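Local coordinates for protein protelomerase (Agrobacterium tumefaciens, PDB 4F43) that generates and protects the hairpin ends of the linear chromosome, probably by breaking replicated telomere DNA and rejoining it as closed hairpins, at residues Tyr100-Ala103 with Arg104-Met108; Glu109-Ala112 with Asn113-Ala117; Leu298-Ser301 with Leu302-Thr306; Tyr286-Ile290 with Leu291-Asn295. The protein carries 1 engineered substitution. All blocks are in the same frame, centred on the assembly; numbering follows the deposited sequence.

Interaction 1 (Tyr100-Ala103 with Arg104-Met108); sequences YDEA and RRVKM. With nucleotides of chain B.
Arg104 and Asp101 lie one helical turn apart and point the same way. Their flat groups are nearly coplanar, 17° between carboxylate and guanidinium. The salt bridge from Asp101 OD1 to Arg104 NH1 is long at 3.5 Å. Arg104 CG stands anti to its own backbone N (chi1 169°), and a bend at chi3 carries the guanidinium back to Asp101. The same side chain packs on a DNA sugar.

Glu102 makes the tighter salt bridge. Its OE2 is 2.6 Å from Arg105 NH2, and here the two flat groups are almost perpendicular (89°). The nitrogen lies much nearer OE2 than OE1 of Glu102. Val106 CG2 sits 3.5 Å above the centre of one face of the Arg105 guanidinium. Glu109 takes its NH1 in a second salt bridge. Two carboxylates and a methyl probably limit the rotation of this group.

Ala103 supplies backbone. Its O accepts from Lys107 N at 2.9 Å, and Arg104 N bonds to Tyr100 O at the same 2.9 Å. These are ordinary alpha-helical bonds. In the conformer given, Lys107 NZ bonds to O4 of a thymine, on the major-groove edge of the base, consistent with base reading.

The Tyr100 ring lies against the sugar-phosphate of nucleotide DA19 of chain B, with CE2 3.1 Å from O5' of DA19. DA19 O4' lies over one face of the ring, offset toward the rim. Tyr100, Arg104 and Lys107 of helix 97-115 thus meet the DNA. Toward helix 65-82, Tyr100 packs on Ile69 and Ile72, Glu102 on Gln65 and Ala103 on Ile69.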
# COMPACT_ATOMS: atom_id res chain seq x y z
N TYR A 100 -20.55 -2.93 -4.40
CA TYR A 100 -19.56 -3.33 -3.42
C TYR A 100 -19.54 -4.85 -3.22
O TYR A 100 -18.48 -5.44 -3.00
CB TYR A 100 -19.81 -2.63 -2.09
CG TYR A 100 -19.61 -1.13 -2.15
CD1 TYR A 100 -18.45 -0.59 -2.68
CD2 TYR A 100 -20.59 -0.26 -1.68
CE1 TYR A 100 -18.26 0.78 -2.75
CE2 TYR A 100 -20.41 1.11 -1.75
CZ TYR A 100 -19.24 1.62 -2.28
OH TYR A 100 -19.06 2.98 -2.34
N ASP A 101 -20.71 -5.46 -3.31
CA ASP A 101 -20.82 -6.91 -3.17
C ASP A 101 -20.19 -7.63 -4.35
O ASP A 101 -19.52 -8.65 -4.18
CB ASP A 101 -22.29 -7.33 -3.02
CG ASP A 101 -22.93 -6.77 -1.76
OD1 ASP A 101 -22.19 -6.30 -0.87
OD2 ASP A 101 -24.17 -6.81 -1.65
N GLU A 102 -20.41 -7.10 -5.55
CA GLU A 102 -19.78 -7.64 -6.75
C GLU A 102 -18.27 -7.48 -6.64
O GLU A 102 -17.51 -8.37 -7.02
CB GLU A 102 -20.32 -6.94 -8.00
CG GLU A 102 -19.72 -7.44 -9.31
CD GLU A 102 -20.28 -8.79 -9.74
OE1 GLU A 102 -21.15 -9.34 -9.02
OE2 GLU A 102 -19.86 -9.29 -10.80
N ALA A 103 -17.84 -6.33 -6.12
CA ALA A 103 -16.41 -6.08 -5.91
C ALA A 103 -15.79 -7.11 -4.98
O ALA A 103 -14.76 -7.71 -5.29
CB ALA A 103 -16.21 -4.68 -5.35
N ARG A 104 -16.42 -7.32 -3.82
CA ARG A 104 -15.95 -8.30 -2.85
C ARG A 104 -15.90 -9.70 -3.45
O ARG A 104 -14.90 -10.42 -3.30
CB ARG A 104 -16.86 -8.28 -1.61
CG ARG A 104 -16.63 -9.43 -0.65
CD ARG A 104 -17.15 -9.10 0.74
NE ARG A 104 -18.57 -8.77 0.74
CZ ARG A 104 -19.21 -8.26 1.79
NH1 ARG A 104 -20.51 -7.99 1.71
NH2 ARG A 104 -18.56 -8.02 2.92
N ARG A 105 -16.99 -10.08 -4.12
CA ARG A 105 -17.08 -11.37 -4.80
C ARG A 105 -15.91 -11.58 -5.76
O ARG A 105 -15.22 -12.60 -5.69
CB ARG A 105 -18.39 -11.46 -5.58
CG ARG A 105 -18.47 -12.66 -6.52
CD ARG A 105 -18.84 -12.23 -7.93
NE ARG A 105 -17.82 -12.60 -8.90
CZ ARG A 105 -17.89 -12.32 -10.20
NH1 ARG A 105 -16.91 -12.70 -11.01
NH2 ARG A 105 -18.94 -11.67 -10.69
N VAL A 106 -15.69 -10.61 -6.64
CA VAL A 106 -14.61 -10.69 -7.61
C VAL A 106 -13.25 -10.79 -6.92
O VAL A 106 -12.39 -11.56 -7.34
CB VAL A 106 -14.63 -9.48 -8.58
CG1 VAL A 106 -13.38 -9.47 -9.44
CG2 VAL A 106 -15.87 -9.53 -9.46
N LYS A 107 -13.07 -10.02 -5.84
CA LYS A 107 -11.83 -10.04 -5.08
C LYS A 107 -11.52 -11.43 -4.52
O LYS A 107 -10.48 -12.03 -4.85
CB LYS A 107 -11.89 -9.03 -3.93
CG LYS A 107 -10.68 -9.07 -3.01
CD LYS A 107 -10.87 -8.18 -1.80
CE LYS A 107 -11.97 -8.70 -0.89
NZ LYS A 107 -12.14 -7.85 0.32
N MET A 108 -12.42 -11.93 -3.68
CA MET A 108 -12.24 -13.24 -3.06
C MET A 108 -12.14 -14.35 -4.11
O MET A 108 -11.50 -15.38 -3.89
CB MET A 108 -13.39 -13.53 -2.10
CG MET A 108 -13.57 -12.48 -1.01
SD MET A 108 -12.14 -12.35 0.07
CE MET A 108 -12.09 -13.99 0.78
P DA B 19 -21.26 2.50 2.23
OP1 DA B 19 -21.09 3.85 2.81
OP2 DA B 19 -22.57 2.08 1.71
O5' DA B 19 -20.19 2.31 1.06
C5' DA B 19 -19.06 3.17 0.96
C4' DA B 19 -17.88 2.69 1.80
O4' DA B 19 -17.62 1.29 1.57
C3' DA B 19 -16.54 3.32 1.45
O3' DA B 19 -16.39 4.59 2.07
C2' DA B 19 -15.54 2.32 2.02
C1' DA B 19 -16.35 1.03 2.13
N9 DA B 19 -15.72 -0.11 1.45
C8 DA B 19 -16.18 -0.81 0.37
N7 DA B 19 -15.39 -1.78 -0.00
C5 DA B 19 -14.33 -1.72 0.89
C6 DA B 19 -13.15 -2.48 1.03
N6 DA B 19 -12.82 -3.50 0.24
N1 DA B 19 -12.31 -2.14 2.03
C2 DA B 19 -12.63 -1.12 2.84
N3 DA B 19 -13.71 -0.34 2.80
C4 DA B 19 -14.52 -0.69 1.79

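Interaction 2 (Glu109-Ala112 with Asn113-Ala117); sequences EKIA and NKHGA. With nucleotides of chain B.
Lys114 and His115 each reach back four residues, to Lys110 and Ile111, along the C-terminal part of helix 97-115. The backbone bonds are of the alpha-helical kind. Asn113 N meets Glu109 O, and Lys114 N meets Lys110 O at 2.9 Å. His115 N also donates to Ile111 O, but less straight, with an angle of 137° at the hydrogen. Further on the geometry relaxes: Ala112 O receives two weak bonds, from His115 N and from Gly116 N, each at 3.3 Å.

Side-chain packing is modest on this exposed surface. Ile111 and His115 run side by side. Ile111 CG2, anti to its backbone N, touches the ring at CD2 (3.5 Å). The ring also passes close to the main chain, its CD2 3.0 Å from Ile111 O. The polar end of His115 turns to the loop that holds Leu302, whose O takes the bond from NE2. Ile111 leans on Leu302 and Ser303 of the same loop. Lys114 bends at chi2 and chi3, which folds its tail back over the helix until CE is 3.3 Å from Lys110 O.

One charged group pairs with the DNA. The Lys110 chain leaves beside its backbone N (chi1 -73°) and stays extended to the tip, reaching the nucleic acid backbone. There it meets one phosphate oxygen of nucleotide DT12 of chain B. Lys110 NZ is modelled 2.4 Å from OP2 of DT12, so short that the exact length is doubtful, with Lys110 CE 3.3 Å from the same oxygen.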
# COMPACT_ATOMS: atom_id res chain seq x y z
N GLU A 109 -12.79 -14.13 -5.25
CA GLU A 109 -12.71 -15.07 -6.36
C GLU A 109 -11.28 -15.10 -6.89
O GLU A 109 -10.71 -16.17 -7.12
CB GLU A 109 -13.67 -14.68 -7.48
CG GLU A 109 -13.52 -15.52 -8.74
CD GLU A 109 -14.36 -15.00 -9.89
OE1 GLU A 109 -14.00 -13.95 -10.46
OE2 GLU A 109 -15.39 -15.63 -10.21
N LYS A 110 -10.71 -13.92 -7.09
CA LYS A 110 -9.33 -13.79 -7.56
C LYS A 110 -8.36 -14.47 -6.60
O LYS A 110 -7.49 -15.23 -7.02
CB LYS A 110 -8.95 -12.32 -7.72
CG LYS A 110 -9.58 -11.64 -8.92
CD LYS A 110 -9.29 -10.15 -8.90
CE LYS A 110 -9.86 -9.47 -10.13
NZ LYS A 110 -9.85 -7.99 -9.98
N ILE A 111 -8.53 -14.18 -5.31
CA ILE A 111 -7.71 -14.81 -4.29
C ILE A 111 -7.82 -16.33 -4.35
O ILE A 111 -6.82 -17.05 -4.28
CB ILE A 111 -8.10 -14.32 -2.88
CG1 ILE A 111 -7.88 -12.81 -2.77
CG2 ILE A 111 -7.30 -15.05 -1.81
CD1 ILE A 111 -8.53 -12.19 -1.55
N ALA A 112 -9.05 -16.81 -4.51
CA ALA A 112 -9.31 -18.25 -4.62
C ALA A 112 -8.58 -18.86 -5.81
O ALA A 112 -8.00 -19.95 -5.70
CB ALA A 112 -10.79 -18.51 -4.72
N ASN A 113 -8.61 -18.17 -6.95
CA ASN A 113 -7.91 -18.63 -8.14
C ASN A 113 -6.40 -18.66 -7.92
O ASN A 113 -5.72 -19.58 -8.38
CB ASN A 113 -8.23 -17.74 -9.34
CG ASN A 113 -9.68 -17.84 -9.77
OD1 ASN A 113 -10.37 -16.83 -9.89
ND2 ASN A 113 -10.15 -19.06 -10.00
N LYS A 114 -5.89 -17.66 -7.22
CA LYS A 114 -4.46 -17.57 -6.94
C LYS A 114 -4.00 -18.66 -5.97
O LYS A 114 -2.85 -19.09 -6.02
CB LYS A 114 -4.10 -16.19 -6.37
CG LYS A 114 -3.18 -15.37 -7.26
CD LYS A 114 -3.91 -14.21 -7.92
CE LYS A 114 -4.92 -14.68 -8.96
NZ LYS A 114 -5.62 -13.53 -9.60
N HIS A 115 -4.90 -19.09 -5.10
CA HIS A 115 -4.56 -20.11 -4.11
C HIS A 115 -4.53 -21.52 -4.71
O HIS A 115 -3.92 -22.42 -4.14
CB HIS A 115 -5.54 -20.06 -2.94
CG HIS A 115 -5.19 -19.03 -1.91
ND1 HIS A 115 -5.03 -19.34 -0.58
CD2 HIS A 115 -4.96 -17.70 -2.02
CE1 HIS A 115 -4.72 -18.24 0.09
NE2 HIS A 115 -4.67 -17.23 -0.76
N GLY A 116 -5.18 -21.70 -5.85
CA GLY A 116 -5.21 -22.99 -6.51
C GLY A 116 -4.16 -23.11 -7.60
O GLY A 116 -4.05 -24.15 -8.25
N ALA A 117 -3.39 -22.05 -7.80
CA ALA A 117 -2.35 -22.03 -8.82
C ALA A 117 -1.17 -21.17 -8.38
O ALA A 117 -0.99 -20.06 -8.87
CB ALA A 117 -2.92 -21.53 -10.14
P DT B 12 -6.36 -6.96 -9.35
OP1 DT B 12 -5.64 -8.12 -9.92
OP2 DT B 12 -7.82 -7.03 -9.13
O5' DT B 12 -5.67 -6.56 -7.97
C5' DT B 12 -4.28 -6.27 -7.94
C4' DT B 12 -3.87 -5.67 -6.60
O4' DT B 12 -4.64 -4.46 -6.36
C3' DT B 12 -4.10 -6.55 -5.38
O3' DT B 12 -3.02 -6.37 -4.48
C2' DT B 12 -5.40 -6.01 -4.80
C1' DT B 12 -5.14 -4.53 -5.04
N1 DT B 12 -6.33 -3.63 -4.91
C2 DT B 12 -6.28 -2.66 -3.94
O2 DT B 12 -5.33 -2.51 -3.20
N3 DT B 12 -7.39 -1.87 -3.87
C4 DT B 12 -8.53 -1.93 -4.65
O4 DT B 12 -9.46 -1.15 -4.49
C5 DT B 12 -8.52 -2.97 -5.65
C7 DT B 12 -9.70 -3.15 -6.56
C6 DT B 12 -7.43 -3.76 -5.73

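Interaction 3 (Leu298-Ser301 with Leu302-Thr306); sequences LETS and LSYMT. With nucleotides of chain B.
Tyr304 N and Ser303 N reach back three residues each. Tyr304 N bonds to Ser301 O at 2.9 Å, and Ser303 N to Thr300 O at 3.2 Å. Both donors sit above the carbonyl planes, as in a tight 3-10 turn. Leu302 N adds a weak bond to Glu299 O, and in the conformers given Leu302 CD1 touches Glu299 CG at 3.7 Å. The Tyr304 ring offers an edge to Thr300 O, with CD2 3.5 Å away.

A second shell holds the turn. Ser301 OG lies between its backbone N and carbonyl carbon (chi1 63°), where it donates to Leu298 O. Asn284 also bonds to it. One water joins Glu299 O at 2.8 Å and Ser303 OG. Asp297 receives Thr300 OG1.

The turn directs Tyr304 to the DNA. Its OH is 2.9 Å from O3' of nucleotide DA13 of chain B, and it also bonds to the Tyr262 hydroxyl. Telomere resolvases cut DNA through a tyrosine, forming a 3'-phosphotyrosyl link. Tyr304 also packs on a DNA phosphate. A tyrosine hydroxyl beside a 3'-oxygen, with a phosphate close by, is consistent with that chemistry.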
# COMPACT_ATOMS: atom_id res chain seq x y z
N LEU A 298 -7.18 -12.91 10.15
CA LEU A 298 -6.37 -13.93 9.50
C LEU A 298 -6.72 -14.09 8.02
O LEU A 298 -6.12 -14.91 7.32
CB LEU A 298 -6.55 -15.28 10.20
CG LEU A 298 -6.30 -15.34 11.71
CD1 LEU A 298 -6.68 -16.70 12.26
CD2 LEU A 298 -4.85 -15.02 12.02
N GLU A 299 -7.68 -13.30 7.54
CA GLU A 299 -8.17 -13.39 6.17
C GLU A 299 -7.43 -12.45 5.22
O GLU A 299 -7.44 -12.64 4.01
CB GLU A 299 -9.67 -13.08 6.15
CG GLU A 299 -10.38 -13.36 4.84
CD GLU A 299 -11.84 -12.97 4.88
OE1 GLU A 299 -12.60 -13.42 4.00
OE2 GLU A 299 -12.23 -12.22 5.80
N THR A 300 -6.81 -11.42 5.79
CA THR A 300 -6.06 -10.46 4.98
C THR A 300 -4.78 -11.11 4.47
O THR A 300 -4.27 -10.77 3.39
CB THR A 300 -5.74 -9.18 5.78
OG1 THR A 300 -6.96 -8.59 6.25
CG2 THR A 300 -5.00 -8.17 4.91
N SER A 301 -4.26 -12.07 5.24
CA SER A 301 -3.05 -12.79 4.87
C SER A 301 -3.24 -13.66 3.63
O SER A 301 -2.27 -14.02 2.96
CB SER A 301 -2.58 -13.65 6.04
OG SER A 301 -3.53 -14.65 6.36
N LEU A 302 -4.49 -13.99 3.33
CA LEU A 302 -4.82 -14.81 2.17
C LEU A 302 -4.37 -14.14 0.87
O LEU A 302 -4.13 -14.82 -0.13
CB LEU A 302 -6.33 -15.08 2.12
CG LEU A 302 -6.94 -15.84 3.30
CD1 LEU A 302 -8.44 -15.98 3.12
CD2 LEU A 302 -6.28 -17.20 3.46
N SER A 303 -4.27 -12.82 0.89
CA SER A 303 -3.86 -12.06 -0.28
C SER A 303 -2.35 -12.07 -0.48
O SER A 303 -1.85 -11.64 -1.52
CB SER A 303 -4.36 -10.62 -0.19
OG SER A 303 -5.78 -10.57 -0.07
N TYR A 304 -1.62 -12.57 0.52
CA TYR A 304 -0.16 -12.56 0.46
C TYR A 304 0.43 -13.92 0.11
O TYR A 304 1.65 -14.08 0.06
CB TYR A 304 0.43 -12.07 1.79
CG TYR A 304 0.21 -10.60 2.04
CD1 TYR A 304 1.13 -9.66 1.60
CD2 TYR A 304 -0.91 -10.14 2.72
CE1 TYR A 304 0.94 -8.31 1.82
CE2 TYR A 304 -1.11 -8.80 2.95
CZ TYR A 304 -0.18 -7.88 2.50
OH TYR A 304 -0.38 -6.54 2.73
N MET A 305 -0.43 -14.90 -0.15
CA MET A 305 0.02 -16.24 -0.47
C MET A 305 -0.22 -16.56 -1.94
O MET A 305 -1.30 -17.03 -2.32
CB MET A 305 -0.66 -17.26 0.44
CG MET A 305 -0.83 -16.78 1.87
SD MET A 305 -1.02 -18.10 3.08
CE MET A 305 -2.45 -18.96 2.45
N THR A 306 0.79 -16.30 -2.77
CA THR A 306 0.67 -16.50 -4.21
C THR A 306 1.92 -17.16 -4.79
O THR A 306 1.93 -17.59 -5.95
CB THR A 306 0.44 -15.17 -4.93
OG1 THR A 306 0.50 -15.38 -6.35
CG2 THR A 306 1.51 -14.17 -4.54
P DA B 13 -2.55 -7.57 -3.52
OP1 DA B 13 -1.07 -7.66 -3.59
OP2 DA B 13 -3.38 -8.75 -3.82
O5' DA B 13 -2.95 -7.05 -2.06
C5' DA B 13 -2.47 -5.79 -1.60
C4' DA B 13 -3.00 -5.50 -0.21
O4' DA B 13 -4.17 -4.65 -0.31
C3' DA B 13 -3.44 -6.73 0.58
O3' DA B 13 -3.14 -6.54 1.96
C2' DA B 13 -4.95 -6.75 0.35
C1' DA B 13 -5.26 -5.26 0.35
N9 DA B 13 -6.48 -4.90 -0.37
C8 DA B 13 -7.09 -5.59 -1.38
N7 DA B 13 -8.18 -5.00 -1.83
C5 DA B 13 -8.29 -3.86 -1.06
C6 DA B 13 -9.22 -2.81 -1.03
N6 DA B 13 -10.29 -2.72 -1.83
N1 DA B 13 -9.02 -1.83 -0.13
C2 DA B 13 -7.97 -1.89 0.69
N3 DA B 13 -7.02 -2.82 0.75
C4 DA B 13 -7.24 -3.78 -0.15
O HOH W 1 -7.51 -11.12 1.70

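Interaction 4 (Tyr286-Ile290 with Leu291-Asn295); sequences YFAAI and LGHNN. With nucleotides of chain B.
The His293 ring meets Ala288 at an oblique angle, with ND1 3.7 Å from Ala288 CA. The Phe287 ring likewise has Leu291 CD1 near it obliquely. Ile290 CG2 lies over one face of the Tyr286 ring, 3.7 Å above its plane and toward the rim.

The backbone closes helix 283-291. Leu291 N bonds to Phe287 O. Ala288 O receives His293 N at 3.3 Å and, weakly, Gly292 N. The ending is Schellman-like: it has the six-to-one bond from His293 N to Ala288 O, and Gly292 turns there with positive phi (67°).

Ile290 CG1 lies between its backbone N and carbonyl carbon (chi1 64°), which brings it against Leu291, 4.1 Å from CG. Phe287 packs on Ala269 and Tyr273 of helix 263-276. Two carbonyls at the helix end have partners. Ile290 O bonds to Arg153, and Leu291 O to Gln183 and, weakly, to Arg265.

Beyond the turn the chain meets the DNA. Asn294 N donates to OP2 of nucleotide DC15 of chain B at 2.8 Å, and Asn294 ND2 makes a weak bond to N7 of nucleotide DA16 of chain B at 3.3 Å. A main-chain N-H holds the phosphate at this point, a contact that does not depend on the side chain. The amide touches a base nitrogen that every purine has, and this bond alone would not tell adenine from guanine.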
# COMPACT_ATOMS: atom_id res chain seq x y z
N TYR A 286 1.28 -16.28 11.41
CA TYR A 286 2.62 -15.72 11.28
C TYR A 286 2.61 -14.55 10.30
O TYR A 286 3.23 -13.52 10.55
CB TYR A 286 3.62 -16.79 10.83
CG TYR A 286 5.05 -16.33 10.90
CD1 TYR A 286 5.67 -16.12 12.12
CD2 TYR A 286 5.80 -16.12 9.74
CE1 TYR A 286 6.99 -15.71 12.20
CE2 TYR A 286 7.11 -15.71 9.81
CZ TYR A 286 7.70 -15.51 11.04
OH TYR A 286 9.01 -15.10 11.11
N PHE A 287 1.89 -14.72 9.19
CA PHE A 287 1.72 -13.66 8.21
C PHE A 287 1.10 -12.42 8.85
O PHE A 287 1.62 -11.32 8.71
CB PHE A 287 0.86 -14.14 7.04
CG PHE A 287 1.64 -14.80 5.95
CD1 PHE A 287 2.63 -15.72 6.24
CD2 PHE A 287 1.37 -14.52 4.62
CE1 PHE A 287 3.35 -16.33 5.23
CE2 PHE A 287 2.07 -15.13 3.61
CZ PHE A 287 3.07 -16.04 3.91
N ALA A 288 0.00 -12.62 9.57
CA ALA A 288 -0.68 -11.53 10.25
C ALA A 288 0.22 -10.86 11.28
O ALA A 288 0.14 -9.65 11.50
CB ALA A 288 -1.95 -12.03 10.90
N ALA A 289 1.09 -11.65 11.91
CA ALA A 289 1.98 -11.14 12.94
C ALA A 289 3.09 -10.27 12.37
O ALA A 289 3.35 -9.17 12.87
CB ALA A 289 2.58 -12.30 13.74
N ILE A 290 3.74 -10.75 11.32
CA ILE A 290 4.89 -10.06 10.74
C ILE A 290 4.48 -8.91 9.81
O ILE A 290 5.25 -7.97 9.61
CB ILE A 290 5.81 -11.03 9.99
CG1 ILE A 290 5.07 -11.65 8.80
CG2 ILE A 290 6.32 -12.11 10.94
CD1 ILE A 290 5.71 -12.91 8.25
N LEU A 291 3.28 -9.00 9.24
CA LEU A 291 2.81 -7.96 8.34
C LEU A 291 2.04 -6.87 9.07
O LEU A 291 1.75 -5.81 8.51
CB LEU A 291 1.94 -8.57 7.23
CG LEU A 291 2.63 -9.52 6.26
CD1 LEU A 291 1.63 -10.12 5.28
CD2 LEU A 291 3.75 -8.82 5.51
N GLY A 292 1.70 -7.13 10.33
CA GLY A 292 1.01 -6.16 11.16
C GLY A 292 -0.40 -5.88 10.67
O GLY A 292 -0.64 -4.91 9.96
N HIS A 293 -1.33 -6.74 11.06
CA HIS A 293 -2.72 -6.61 10.64
C HIS A 293 -3.64 -6.30 11.81
O HIS A 293 -3.20 -6.21 12.96
CB HIS A 293 -3.19 -7.89 9.94
CG HIS A 293 -2.60 -8.09 8.58
ND1 HIS A 293 -2.61 -9.31 7.94
CD2 HIS A 293 -1.97 -7.23 7.74
CE1 HIS A 293 -2.02 -9.19 6.77
NE2 HIS A 293 -1.62 -7.94 6.62
N ASN A 294 -4.93 -6.13 11.50
CA ASN A 294 -5.95 -5.91 12.51
C ASN A 294 -5.99 -7.07 13.50
O ASN A 294 -5.65 -8.20 13.14
CB ASN A 294 -7.32 -5.75 11.84
CG ASN A 294 -8.42 -5.40 12.82
OD1 ASN A 294 -8.18 -4.74 13.83
ND2 ASN A 294 -9.63 -5.85 12.53
N ASN A 295 -6.38 -6.79 14.74
CA ASN A 295 -6.48 -7.83 15.76
C ASN A 295 -7.41 -8.96 15.35
O ASN A 295 -8.52 -8.72 14.88
CB ASN A 295 -6.93 -7.24 17.10
CG ASN A 295 -5.78 -7.05 18.07
OD1 ASN A 295 -4.83 -7.83 18.08
ND2 ASN A 295 -5.86 -6.02 18.90
P DC B 15 -5.42 -3.60 8.94
OP1 DC B 15 -4.39 -2.89 9.73
OP2 DC B 15 -5.52 -5.08 9.01
O5' DC B 15 -6.86 -3.00 9.31
C5' DC B 15 -7.06 -1.59 9.28
C4' DC B 15 -8.53 -1.22 9.25
O4' DC B 15 -9.14 -1.73 8.03
C3' DC B 15 -9.38 -1.77 10.40
O3' DC B 15 -10.33 -0.79 10.80
C2' DC B 15 -10.06 -2.96 9.75
C1' DC B 15 -10.36 -2.35 8.39
N1 DC B 15 -10.74 -3.34 7.35
C2 DC B 15 -11.69 -2.97 6.39
O2 DC B 15 -12.19 -1.84 6.44
N3 DC B 15 -12.04 -3.88 5.44
C4 DC B 15 -11.47 -5.09 5.44
N4 DC B 15 -11.84 -5.95 4.48
C5 DC B 15 -10.50 -5.47 6.41
C6 DC B 15 -10.16 -4.57 7.34
P DA B 16 -11.41 -1.13 11.94
OP1 DA B 16 -11.82 0.14 12.58
OP2 DA B 16 -10.86 -2.23 12.78
O5' DA B 16 -12.65 -1.73 11.12
C5' DA B 16 -13.56 -0.86 10.46
C4' DA B 16 -14.39 -1.60 9.42
O4' DA B 16 -13.63 -2.75 8.95
C3' DA B 16 -15.71 -2.17 9.92
O3' DA B 16 -16.67 -2.20 8.85
C2' DA B 16 -15.31 -3.58 10.32
C1' DA B 16 -14.41 -3.92 9.14
N9 DA B 16 -13.52 -5.05 9.35
C8 DA B 16 -12.64 -5.24 10.38
N7 DA B 16 -11.96 -6.36 10.30
C5 DA B 16 -12.43 -6.95 9.14
C6 DA B 16 -12.12 -8.16 8.49
N6 DA B 16 -11.21 -9.03 8.95
N1 DA B 16 -12.78 -8.45 7.35
C2 DA B 16 -13.68 -7.58 6.89
N3 DA B 16 -14.06 -6.41 7.41
C4 DA B 16 -13.39 -6.16 8.54

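Overall arrangement
From the N terminus, interaction 1 and interaction 2 follow each other on helix 97-115. Interaction 4 then ends helix 283-291, and interaction 3 forms the turn in the loop before strand 307-308. Each closes only a local turn. The four run in series; none nests in or crosses another. Contacts in space tie them together. In the conformers given, Met108 of interaction 1 touches Glu299, and the end of helix 97-115 packs on the 302-303 turn. Leu291, Phe287 and His293 of interaction 4 pack against Tyr304, Ser301 and Thr300. Interaction 3 therefore bridges helix 97-115 and helix 283-291. All four meet DNA of chain B.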